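Local coordinates for protein 2-methyl-aconitate isomerase (PDB 5K87) that catalyses the cis-trans isomerization of 2-methyl-aconitate in the 2-methylcitrate route of propionate degradation, by base-catalysed proton abstraction and bond rotation, at residues Leu318-Met322 / Phe355-Ser359; Leu234-Glu240 / Phe286-Ser292; Ala222-Phe228 / Thr325-Ile330; Asp305-Leu309 / Val341-Ala345. The protein carries 1 engineered substitution. All coordinates share one frame; numbering follows the deposited sequence. Where two conformers were deposited one is given.

Overall arrangement
All four contacts belong to the part of the chain whose strands curl round helix 324-334. Contacts 1 and 3 lie nearest the ligand: the side chains of His319 and Thr325 each come within about 3 Å of bound malonate, in the substrate site. Their centres are about 14 Å apart, and Phe355 joins them by packing on Ala327 and Ile330. Contacts 2 and 4, centres about 10 Å apart, lie farther out and share a strand pairing, with Ala288 O 2.8 Å from Leu309 N. Leu318 meets Phe286 between contacts 1 and 2, while Val341 of contact 4 packs on Phe228 and Ile330 of contact 3.

Contact 1: residues Leu318-Met322 / Phe355-Ser359; sequences LHHAM and FGHPS
Ser359 and His320 make the polar link between the loop 318-322 and the end of strand 352-357. The hydroxyl OG of Ser359 donates to the backbone O of His320 at 2.7 Å, reaching it from above the carbonyl plane. A water bridges the same OG, to which it donates, and His320 ND1, at the ring edge, 2.7 Å away. A small serine suits this place, since its one hydroxyl serves both partners and also bonds Ser296. Within each segment a histidine accepts from a backbone N-H: Ala321 N bonds His319 ND1 at 2.9 Å, and Ser359 N bonds His357 ND1, both tilted from the ring planes.

The rest is van der Waals packing, partly against carbonyl oxygens. Met322 has CG anti to the backbone N (chi1 -173°); its CB comes to the edge of the Phe355 ring in its plane, while CG lies 3.7 Å from CE1 of Phe355, and bends at chi2 and chi3 bring CE near CB of His357. The Pro358 ring packs against the loop backbone, its CB 3.5 Å from His320 O and its CG 4.3 Å from Leu318 CD2. The methyl of Ala321 approaches CE1 of His357, and its carbonyl O touches CB there.

These contacts hold together a loop that carries His319, a substrate-binding residue whose NE2 hydrogen-bonds malonate, which fits ND1 acting as acceptor; the backbone N of His320 also hydrogen-bonds malonate. Such a loop, leading into a helix next to Met323, is consistent with the active-site layout of the diaminopimelate epimerase clan.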
loop_
_atom_site.group_PDB
_atom_site.type_symbol
_atom_site.label_atom_id
_atom_site.label_comp_id
_atom_site.label_asym_id
_atom_site.label_seq_id
_atom_site.Cartn_x
_atom_site.Cartn_y
_atom_site.Cartn_z
ATOM N N LEU A 318 -13.363 2.448 7.893
ATOM C CA LEU A 318 -12.865 3.316 8.948
ATOM C C LEU A 318 -11.470 3.813 8.574
ATOM O O LEU A 318 -10.578 3.020 8.263
ATOM C CB LEU A 318 -12.817 2.578 10.289
ATOM C CG LEU A 318 -12.531 3.510 11.464
ATOM C CD1 LEU A 318 -13.787 4.302 11.809
ATOM C CD2 LEU A 318 -12.026 2.745 12.681
ATOM N N HIS A 319 -11.298 5.126 8.611
ATOM C CA HIS A 319 -10.045 5.768 8.263
ATOM C C HIS A 319 -8.999 5.536 9.348
ATOM O O HIS A 319 -9.306 5.536 10.540
ATOM C CB HIS A 319 -10.296 7.260 8.052
ATOM C CG HIS A 319 -9.158 7.993 7.428
ATOM N ND1 HIS A 319 -8.094 8.481 8.166
ATOM C CD2 HIS A 319 -8.919 8.360 6.147
ATOM C CE1 HIS A 319 -7.254 9.096 7.365
ATOM N NE2 HIS A 319 -7.727 9.033 6.125
ATOM N N HIS A 320 -7.747 5.362 8.928
ATOM C CA HIS A 320 -6.677 4.989 9.846
ATOM C C HIS A 320 -6.296 6.111 10.807
ATOM O O HIS A 320 -5.700 5.864 11.858
ATOM C CB HIS A 320 -5.449 4.511 9.063
ATOM C CG HIS A 320 -4.691 5.607 8.379
ATOM N ND1 HIS A 320 -3.435 6.000 8.786
ATOM C CD2 HIS A 320 -5.003 6.389 7.315
ATOM C CE1 HIS A 320 -3.004 6.970 8.000
ATOM N NE2 HIS A 320 -3.936 7.230 7.103
ATOM N N ALA A 321 -6.628 7.346 10.449
ATOM C CA ALA A 321 -6.285 8.498 11.278
ATOM C C ALA A 321 -7.458 9.472 11.186
ATOM O O ALA A 321 -8.547 9.155 11.654
ATOM C CB ALA A 321 -4.967 9.115 10.825
ATOM N N MET A 322 -7.269 10.634 10.571
ATOM C CA MET A 322 -8.413 11.475 10.224
ATOM C C MET A 322 -8.155 12.210 8.913
ATOM O O MET A 322 -7.055 12.739 8.683
ATOM C CB MET A 322 -8.761 12.473 11.342
ATOM C CG MET A 322 -10.055 13.248 11.099
ATOM S SD MET A 322 -11.505 12.194 10.848
ATOM C CE MET A 322 -11.515 11.298 12.398
ATOM N N PHE A 355 -8.846 16.292 19.122
ATOM C CA PHE A 355 -9.657 15.090 19.136
ATOM C C PHE A 355 -8.793 13.844 18.990
ATOM O O PHE A 355 -7.700 13.883 18.406
ATOM C CB PHE A 355 -10.769 15.145 18.079
ATOM C CG PHE A 355 -10.268 15.232 16.658
ATOM C CD1 PHE A 355 -9.986 14.081 15.930
ATOM C CD2 PHE A 355 -10.084 16.461 16.048
ATOM C CE1 PHE A 355 -9.527 14.163 14.615
ATOM C CE2 PHE A 355 -9.626 16.546 14.737
ATOM C CZ PHE A 355 -9.344 15.394 14.018
ATOM N N GLY A 356 -9.291 12.742 19.533
ATOM C CA GLY A 356 -8.625 11.467 19.407
ATOM C C GLY A 356 -9.204 10.646 18.273
ATOM O O GLY A 356 -10.405 10.383 18.229
ATOM N N HIS A 357 -8.321 10.236 17.365
ATOM C CA HIS A 357 -8.654 9.372 16.240
ATOM C C HIS A 357 -7.862 8.055 16.394
ATOM O O HIS A 357 -7.128 7.889 17.368
ATOM C CB HIS A 357 -8.367 10.101 14.915
ATOM C CG HIS A 357 -6.962 10.589 14.768
ATOM N ND1 HIS A 357 -5.895 9.749 14.514
ATOM C CD2 HIS A 357 -6.456 11.846 14.806
ATOM C CE1 HIS A 357 -4.793 10.473 14.411
ATOM N NE2 HIS A 357 -5.104 11.745 14.583
ATOM N N PRO A 358 -8.023 7.088 15.472
ATOM C CA PRO A 358 -7.360 5.803 15.737
ATOM C C PRO A 358 -5.843 5.857 15.882
ATOM O O PRO A 358 -5.293 5.020 16.591
ATOM C CB PRO A 358 -7.778 4.954 14.534
ATOM C CG PRO A 358 -9.136 5.467 14.218
ATOM C CD PRO A 358 -8.993 6.963 14.371
ATOM N N SER A 359 -5.183 6.823 15.254
ATOM C CA SER A 359 -3.723 6.887 15.301
ATOM C C SER A 359 -3.160 7.822 16.372
ATOM O O SER A 359 -1.941 7.961 16.475
ATOM C CB SER A 359 -3.158 7.294 13.932
ATOM O OG SER A 359 -3.301 6.246 12.989
HETATM O O HOH W 1 -2.012 5.025 10.868
#

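Contact 2: residues Leu234-Glu240 / Phe286-Ser292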
loop_
_atom_site.group_PDB
_atom_site.type_symbol
_atom_site.label_atom_id
_atom_site.label_comp_id
_atom_site.label_asym_id
_atom_site.label_seq_id
_atom_site.Cartn_x
_atom_site.Cartn_y
_atom_site.Cartn_z
ATOM N N LEU A 234 -24.690 3.839 17.982
ATOM C CA LEU A 234 -24.278 2.733 17.131
ATOM C C LEU A 234 -23.729 1.569 17.947
ATOM O O LEU A 234 -23.305 0.557 17.385
ATOM C CB LEU A 234 -23.199 3.206 16.156
ATOM C CG LEU A 234 -23.570 4.360 15.230
ATOM C CD1 LEU A 234 -22.315 4.978 14.633
ATOM C CD2 LEU A 234 -24.504 3.869 14.140
ATOM N N GLY A 235 -23.731 1.708 19.269
ATOM C CA GLY A 235 -23.160 0.697 20.144
ATOM C C GLY A 235 -21.639 0.743 20.201
ATOM O O GLY A 235 -20.994 -0.225 20.610
ATOM N N TYR A 236 -21.064 1.871 19.787
ATOM C CA TYR A 236 -19.615 2.084 19.856
ATOM C C TYR A 236 -19.267 3.003 21.021
ATOM O O TYR A 236 -20.151 3.645 21.592
ATOM C CB TYR A 236 -19.079 2.658 18.538
ATOM C CG TYR A 236 -19.183 1.689 17.380
ATOM C CD1 TYR A 236 -18.564 0.445 17.432
ATOM C CD2 TYR A 236 -19.894 2.017 16.235
ATOM C CE1 TYR A 236 -18.655 -0.452 16.373
ATOM C CE2 TYR A 236 -19.993 1.127 15.178
ATOM C CZ TYR A 236 -19.373 -0.104 15.255
ATOM O OH TYR A 236 -19.468 -0.988 14.202
ATOM N N THR A 237 -17.984 3.067 21.366
ATOM C CA THR A 237 -17.529 3.938 22.443
ATOM C C THR A 237 -16.741 5.131 21.927
ATOM O O THR A 237 -16.534 6.095 22.655
ATOM C CB THR A 237 -16.631 3.187 23.418
ATOM O OG1 THR A 237 -15.433 2.801 22.739
ATOM C CG2 THR A 237 -17.337 1.946 23.943
ATOM N N GLY A 238 -16.288 5.060 20.678
ATOM C CA GLY A 238 -15.430 6.093 20.125
ATOM C C GLY A 238 -13.952 5.757 20.186
ATOM O O GLY A 238 -13.130 6.476 19.623
ATOM N N THR A 239 -13.606 4.663 20.861
ATOM C CA THR A 239 -12.207 4.254 20.966
ATOM C C THR A 239 -11.817 3.189 19.940
ATOM O O THR A 239 -10.696 2.688 19.956
ATOM C CB THR A 239 -11.859 3.710 22.369
ATOM O OG1 THR A 239 -12.591 2.502 22.607
ATOM C CG2 THR A 239 -12.171 4.741 23.448
ATOM N N GLU A 240 -12.746 2.842 19.060
ATOM C CA GLU A 240 -12.537 1.756 18.109
ATOM C C GLU A 240 -11.340 1.996 17.197
ATOM O O GLU A 240 -11.032 3.137 16.818
ATOM C CB GLU A 240 -13.788 1.536 17.261
ATOM C CG GLU A 240 -14.945 0.868 18.001
ATOM C CD GLU A 240 -15.658 1.784 18.981
ATOM O OE1 GLU A 240 -15.560 3.023 18.850
ATOM O OE2 GLU A 240 -16.338 1.253 19.889
ATOM N N PHE A 286 -18.352 9.264 13.655
ATOM C CA PHE A 286 -19.001 9.142 14.950
ATOM C C PHE A 286 -18.147 9.740 16.059
ATOM O O PHE A 286 -16.913 9.727 15.985
ATOM C CB PHE A 286 -19.496 7.713 15.246
ATOM C CG PHE A 286 -18.439 6.637 15.207
ATOM C CD1 PHE A 286 -18.082 6.037 14.006
ATOM C CD2 PHE A 286 -17.865 6.164 16.377
ATOM C CE1 PHE A 286 -17.144 5.018 13.973
ATOM C CE2 PHE A 286 -16.930 5.142 16.345
ATOM C CZ PHE A 286 -16.571 4.571 15.141
ATOM N N VAL A 287 -18.822 10.294 17.068
ATOM C CA VAL A 287 -18.162 11.106 18.084
ATOM C C VAL A 287 -18.502 10.618 19.488
ATOM O O VAL A 287 -19.533 9.976 19.702
ATOM C CB VAL A 287 -18.564 12.606 17.966
ATOM C CG1 VAL A 287 -18.303 13.113 16.561
ATOM C CG2 VAL A 287 -20.032 12.832 18.352
ATOM N N ALA A 288 -17.637 10.936 20.443
ATOM C CA ALA A 288 -17.878 10.592 21.835
ATOM C C ALA A 288 -17.066 11.506 22.736
ATOM O O ALA A 288 -16.082 12.102 22.295
ATOM C CB ALA A 288 -17.504 9.146 22.093
ATOM N N PRO A 289 -17.478 11.628 24.014
ATOM C CA PRO A 289 -16.641 12.371 24.964
ATOM C C PRO A 289 -15.291 11.680 25.168
ATOM O O PRO A 289 -15.142 10.514 24.804
ATOM C CB PRO A 289 -17.469 12.321 26.260
ATOM C CG PRO A 289 -18.877 12.087 25.812
ATOM C CD PRO A 289 -18.757 11.196 24.616
ATOM N N PRO A 290 -14.316 12.390 25.749
ATOM C CA PRO A 290 -12.990 11.817 25.986
ATOM C C PRO A 290 -13.044 10.494 26.728
ATOM O O PRO A 290 -13.836 10.314 27.667
ATOM C CB PRO A 290 -12.314 12.867 26.869
ATOM C CG PRO A 290 -12.957 14.137 26.463
ATOM C CD PRO A 290 -14.388 13.794 26.182
ATOM N N LYS A 291 -12.193 9.572 26.298
ATOM C CA LYS A 291 -12.039 8.287 26.951
ATOM C C LYS A 291 -10.654 7.796 26.570
ATOM O O LYS A 291 -10.204 7.994 25.437
ATOM C CB LYS A 291 -13.130 7.311 26.493
ATOM C CG LYS A 291 -13.168 6.004 27.267
ATOM C CD LYS A 291 -14.333 5.125 26.827
ATOM C CE LYS A 291 -14.468 3.912 27.739
ATOM N NZ LYS A 291 -15.558 2.989 27.307
ATOM N N SER A 292 -9.971 7.167 27.519
ATOM C CA SER A 292 -8.623 6.671 27.290
ATOM C C SER A 292 -8.634 5.467 26.354
ATOM O O SER A 292 -9.560 4.658 26.384
ATOM C CB SER A 292 -7.970 6.287 28.620
ATOM O OG SER A 292 -6.642 5.833 28.434
#
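Phe286 sends its ring from strand 283-288 toward the loop 234-240, where it meets Leu234, Tyr236, Gly238 and Glu240. Its CG sits between the backbone N and the carbonyl carbon (chi1 58°), which carries the ring off the strand to the loop. Leu234 CD1 reaches only its root, 4.0 Å from CB. The Tyr236 ring lies nearly parallel, planes 24° apart, but is slid so far that the two barely overlap, with centroids 5.2 Å apart. At the ring edge, and in its plane, Glu240 OE1 approaches CE2 at 3.6 Å, where a carboxylate oxygen meets the slightly positive C-H rim.

Glu240 is folded back on its own loop by a bend at chi2 (74°), and each oxygen uses its syn lone pair: OE2 takes Thr237 N-H at 2.9 Å and OE1 takes Gly238 N-H at 2.8 Å. Thr237 OG1 accepts from Thr239 N, an ST turn. With alanine in place of Glu240, the amides of Thr237 and Gly238 would probably lose their shared acceptor and the turn could move more freely.

Glycine suits the place of Gly238: at its backbone angles a CB would be jammed against the preceding carbonyl O and would also clash with Ala288 CB, itself 3.3 Å from Thr237 O. Lys291 runs fully extended, its CD 4.0 Å from Thr239 CG2 and its NZ near Thr237 CG2; a long chain can cover both methyls at this exposed position.

The loop lies against one end of strand 283-288, which itself pairs with strands 225-230 and 308-314, while Leu234 and Tyr236 turn to Phe255 of helix 249-266.

Contact 3: residues Ala222-Phe228 / Thr325-Ile330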
loop_
_atom_site.group_PDB
_atom_site.type_symbol
_atom_site.label_atom_id
_atom_site.label_comp_id
_atom_site.label_asym_id
_atom_site.label_seq_id
_atom_site.Cartn_x
_atom_site.Cartn_y
_atom_site.Cartn_z
ATOM N N ALA A 222 -18.533 21.924 5.879
ATOM C CA ALA A 222 -17.358 22.748 6.128
ATOM C C ALA A 222 -16.146 21.827 6.025
ATOM O O ALA A 222 -16.073 20.832 6.736
ATOM C CB ALA A 222 -17.438 23.377 7.513
ATOM N N GLY A 223 -15.216 22.137 5.128
ATOM C CA GLY A 223 -14.116 21.238 4.823
ATOM C C GLY A 223 -14.543 20.195 3.801
ATOM O O GLY A 223 -13.961 20.091 2.715
ATOM N N ILE A 224 -15.575 19.433 4.153
ATOM C CA ILE A 224 -16.215 18.461 3.274
ATOM C C ILE A 224 -17.581 18.219 3.912
ATOM O O ILE A 224 -17.718 18.364 5.126
ATOM C CB ILE A 224 -15.363 17.160 3.187
ATOM C CG1 ILE A 224 -15.775 16.255 2.014
ATOM C CG2 ILE A 224 -15.350 16.414 4.515
ATOM C CD1 ILE A 224 -14.637 15.335 1.531
ATOM N N PRO A 225 -18.612 17.888 3.115
ATOM C CA PRO A 225 -19.895 17.592 3.770
ATOM C C PRO A 225 -19.747 16.364 4.659
ATOM O O PRO A 225 -19.216 15.341 4.201
ATOM C CB PRO A 225 -20.841 17.314 2.597
ATOM C CG PRO A 225 -20.206 17.965 1.420
ATOM C CD PRO A 225 -18.726 17.900 1.646
ATOM N N THR A 226 -20.188 16.469 5.911
ATOM C CA THR A 226 -19.953 15.434 6.906
ATOM C C THR A 226 -21.187 15.215 7.769
ATOM O O THR A 226 -21.846 16.178 8.193
ATOM C CB THR A 226 -18.755 15.804 7.823
ATOM O OG1 THR A 226 -17.601 16.066 7.015
ATOM C CG2 THR A 226 -18.435 14.664 8.771
ATOM N N ILE A 227 -21.494 13.949 8.023
ATOM C CA ILE A 227 -22.550 13.543 8.930
ATOM C C ILE A 227 -21.879 13.035 10.191
ATOM O O ILE A 227 -21.109 12.077 10.131
ATOM C CB ILE A 227 -23.352 12.378 8.333
ATOM C CG1 ILE A 227 -23.920 12.748 6.967
ATOM C CG2 ILE A 227 -24.448 11.951 9.283
ATOM C CD1 ILE A 227 -24.086 11.560 6.031
ATOM N N PHE A 228 -22.164 13.672 11.327
ATOM C CA PHE A 228 -21.669 13.222 12.620
ATOM C C PHE A 228 -22.798 12.584 13.428
ATOM O O PHE A 228 -23.865 13.177 13.582
ATOM C CB PHE A 228 -21.140 14.405 13.436
ATOM C CG PHE A 228 -19.891 15.027 12.886
ATOM C CD1 PHE A 228 -18.660 14.410 13.059
ATOM C CD2 PHE A 228 -19.939 16.246 12.235
ATOM C CE1 PHE A 228 -17.502 14.989 12.576
ATOM C CE2 PHE A 228 -18.788 16.829 11.746
ATOM C CZ PHE A 228 -17.567 16.202 11.918
ATOM N N THR A 325 -9.921 17.127 5.596
ATOM C CA THR A 325 -11.209 17.789 5.389
ATOM C C THR A 325 -12.168 17.544 6.552
ATOM O O THR A 325 -12.849 18.473 7.023
ATOM C CB THR A 325 -11.874 17.308 4.110
ATOM O OG1 THR A 325 -11.914 15.880 4.137
ATOM C CG2 THR A 325 -11.099 17.787 2.883
ATOM N N ALA A 326 -12.224 16.301 7.020
ATOM C CA ALA A 326 -13.077 15.968 8.146
ATOM C C ALA A 326 -12.585 16.661 9.408
ATOM O O ALA A 326 -13.396 17.039 10.250
ATOM C CB ALA A 326 -13.136 14.473 8.343
ATOM N N ALA A 327 -11.275 16.846 9.547
ATOM C CA ALA A 327 -10.735 17.584 10.679
ATOM C C ALA A 327 -11.247 19.027 10.680
ATOM O O ALA A 327 -11.553 19.573 11.738
ATOM C CB ALA A 327 -9.207 17.538 10.690
ATOM N N VAL A 328 -11.333 19.639 9.502
ATOM C CA VAL A 328 -11.942 20.956 9.377
ATOM C C VAL A 328 -13.414 20.922 9.803
ATOM O O VAL A 328 -13.873 21.812 10.528
ATOM C CB VAL A 328 -11.817 21.503 7.952
ATOM C CG1 VAL A 328 -12.667 22.755 7.775
ATOM C CG2 VAL A 328 -10.345 21.772 7.629
ATOM N N ALA A 329 -14.153 19.902 9.377
ATOM C CA ALA A 329 -15.549 19.775 9.771
ATOM C C ALA A 329 -15.682 19.614 11.288
ATOM O O ALA A 329 -16.604 20.172 11.898
ATOM C CB ALA A 329 -16.204 18.601 9.040
ATOM N N ILE A 330 -14.779 18.850 11.900
ATOM C CA ILE A 330 -14.772 18.648 13.346
ATOM C C ILE A 330 -14.521 19.965 14.070
ATOM O O ILE A 330 -15.259 20.328 14.990
ATOM C CB ILE A 330 -13.712 17.610 13.772
ATOM C CG1 ILE A 330 -14.093 16.225 13.262
ATOM C CG2 ILE A 330 -13.558 17.579 15.302
ATOM C CD1 ILE A 330 -12.934 15.242 13.247
#
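Phe228 lays the outer end of its ring against helix 324-334, with CE1 and CZ meeting Ile330 CG1, the former at 3.7 Å, the two side chains crossing at about a right angle. The backbone carbon of Ala329 comes to the ring edge near its plane, and the Ala329 methyl is 4.0 Å from CZ. On one face the ring carries CG2 of Thr226, its neighbour two residues back on the strand. A smaller residue such as alanine at Phe228 would probably open a gap beside Ala329 and leave Ile330 CG1 without its aromatic partner on this side.

Alanine suits the place of Ala329 because little room remains: its CB is 3.2 Å from Ala222 O and 3.5 Å from Thr226 OG1. Gly223 matches it, since a CB would run into Thr325 O and Val328 CB; its bare CA instead lets Val328 CG1 in to 3.6 Å, a branch aimed there by a chi1 of 170°. At the start of the helix Ile224 crosses Thr325 obliquely, its CG2 3.5 Å from OG1. The axes of strand 225-228 and helix 325-330 approach to 8.7 Å, their directions 61° apart.

No hydrogen bond crosses between the segments. Two hydroxyls find their partners away from the opposing segment: Thr226 OG1 donates to Ile224 O from above its carbonyl plane, and Thr325 OG1 bonds the bound malonate. The contact therefore rests on close van der Waals packing, not on hydrogen bonds between strand and helix, and the Thr325 hydroxyl is bonded to malonate instead.

Contact 4: residues Asp305-Leu309 / Val341-Ala345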
loop_
_atom_site.group_PDB
_atom_site.type_symbol
_atom_site.label_atom_id
_atom_site.label_comp_id
_atom_site.label_asym_id
_atom_site.label_seq_id
_atom_site.Cartn_x
_atom_site.Cartn_y
_atom_site.Cartn_z
ATOM N N ASP A 305 -5.966 14.049 27.475
ATOM C CA ASP A 305 -5.222 14.558 26.324
ATOM C C ASP A 305 -6.133 15.150 25.250
ATOM O O ASP A 305 -5.660 15.869 24.370
ATOM C CB ASP A 305 -4.377 13.457 25.675
ATOM C CG ASP A 305 -3.262 12.950 26.572
ATOM O OD1 ASP A 305 -2.883 13.653 27.534
ATOM O OD2 ASP A 305 -2.754 11.841 26.291
ATOM N N VAL A 306 -7.426 14.841 25.307
ATOM C CA VAL A 306 -8.331 15.204 24.224
ATOM C C VAL A 306 -9.607 15.855 24.726
ATOM O O VAL A 306 -9.999 15.686 25.886
ATOM C CB VAL A 306 -8.708 13.973 23.362
ATOM C CG1 VAL A 306 -7.477 13.411 22.666
ATOM C CG2 VAL A 306 -9.398 12.918 24.215
ATOM N N ASP A 307 -10.254 16.598 23.838
ATOM C CA ASP A 307 -11.545 17.207 24.117
ATOM C C ASP A 307 -12.704 16.304 23.703
ATOM O O ASP A 307 -13.820 16.452 24.201
ATOM C CB ASP A 307 -11.657 18.553 23.403
ATOM C CG ASP A 307 -10.634 19.546 23.889
ATOM O OD1 ASP A 307 -10.720 19.949 25.070
ATOM O OD2 ASP A 307 -9.746 19.930 23.103
ATOM N N LEU A 308 -12.449 15.385 22.774
ATOM C CA LEU A 308 -13.466 14.439 22.307
ATOM C C LEU A 308 -12.792 13.363 21.465
ATOM O O LEU A 308 -11.608 13.472 21.136
ATOM C CB LEU A 308 -14.568 15.137 21.490
ATOM C CG LEU A 308 -14.204 15.572 20.066
ATOM C CD1 LEU A 308 -15.472 15.816 19.270
ATOM C CD2 LEU A 308 -13.333 16.821 20.046
ATOM N N LEU A 309 -13.548 12.323 21.136
ATOM C CA LEU A 309 -13.107 11.275 20.223
ATOM C C LEU A 309 -13.889 11.392 18.932
ATOM O O LEU A 309 -15.102 11.623 18.952
ATOM C CB LEU A 309 -13.390 9.908 20.827
ATOM C CG LEU A 309 -12.755 9.674 22.193
ATOM C CD1 LEU A 309 -13.040 8.259 22.647
ATOM C CD2 LEU A 309 -11.263 9.951 22.176
ATOM N N VAL A 341 -20.829 17.499 17.815
ATOM C CA VAL A 341 -19.391 17.564 18.018
ATOM C C VAL A 341 -19.083 18.477 19.208
ATOM O O VAL A 341 -18.318 18.134 20.100
ATOM C CB VAL A 341 -18.688 18.086 16.750
ATOM C CG1 VAL A 341 -17.194 18.213 16.975
ATOM C CG2 VAL A 341 -18.984 17.172 15.548
ATOM N N ASN A 342 -19.710 19.646 19.206
ATOM C CA ASN A 342 -19.583 20.590 20.307
ATOM C C ASN A 342 -19.986 19.957 21.638
ATOM O O ASN A 342 -19.296 20.110 22.644
ATOM C CB ASN A 342 -20.427 21.818 20.018
ATOM C CG ASN A 342 -20.456 22.780 21.179
ATOM O OD1 ASN A 342 -21.409 22.788 21.960
ATOM N ND2 ASN A 342 -19.412 23.587 21.311
ATOM N N LEU A 343 -21.082 19.212 21.631
ATOM C CA LEU A 343 -21.583 18.614 22.861
ATOM C C LEU A 343 -20.664 17.506 23.369
ATOM O O LEU A 343 -20.454 17.371 24.572
ATOM C CB LEU A 343 -23.008 18.102 22.667
ATOM C CG LEU A 343 -24.061 19.192 22.443
ATOM C CD1 LEU A 343 -25.418 18.563 22.191
ATOM C CD2 LEU A 343 -24.128 20.152 23.624
ATOM N N ALA A 344 -20.100 16.719 22.452
ATOM C CA ALA A 344 -19.145 15.688 22.836
ATOM C C ALA A 344 -17.932 16.326 23.503
ATOM O O ALA A 344 -17.291 15.716 24.361
ATOM C CB ALA A 344 -18.721 14.859 21.621
ATOM N N ALA A 345 -17.632 17.562 23.113
ATOM C CA ALA A 345 -16.484 18.281 23.655
ATOM C C ALA A 345 -16.831 19.138 24.875
ATOM O O ALA A 345 -16.003 19.921 25.344
ATOM C CB ALA A 345 -15.826 19.133 22.573
HETATM O O HOH W 2 -14.049 17.735 26.629
HETATM O O HOH W 3 -13.147 20.950 25.345
#
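With chi1 at 75° and chi2 at 162°, Leu308 places CG between its own backbone N and carbonyl carbon and spreads its two methyls over the last turn of helix 340-344. CD1 meets Val341 CG1 at 3.7 Å and the Ala344 methyl at 4.1 Å, while CD2 faces Ala345 CB. Val341 has CG1 anti to the backbone N (chi1 178°), which turns that branch toward the leucine. A branched leucine can touch three residues of the helix end at once, and the small alanines let the strand come close.

Beside this apolar patch runs a more polar seam. Ala345 CA, at the residue where the chain leaves the helix, points its C-H at Asp307 O, 3.3 Å away. Two waters donate across it: one to Asp307 O and, weakly, to Ala345 O, the other to Asp307 OD1 at 2.6 Å and to Ala345 O at 3.0 Å. Asp307 OD2 accepts from the backbone N of Arg354, and Ala345 O also takes Lys350 NZ.

Here the C-terminal end of a short helix packs against Asp307 and Leu308, by strand 308-314, apolar on one side and bridged by water on the other, within the diaminopimelate epimerase-like fold to whose clan PrpF belongs.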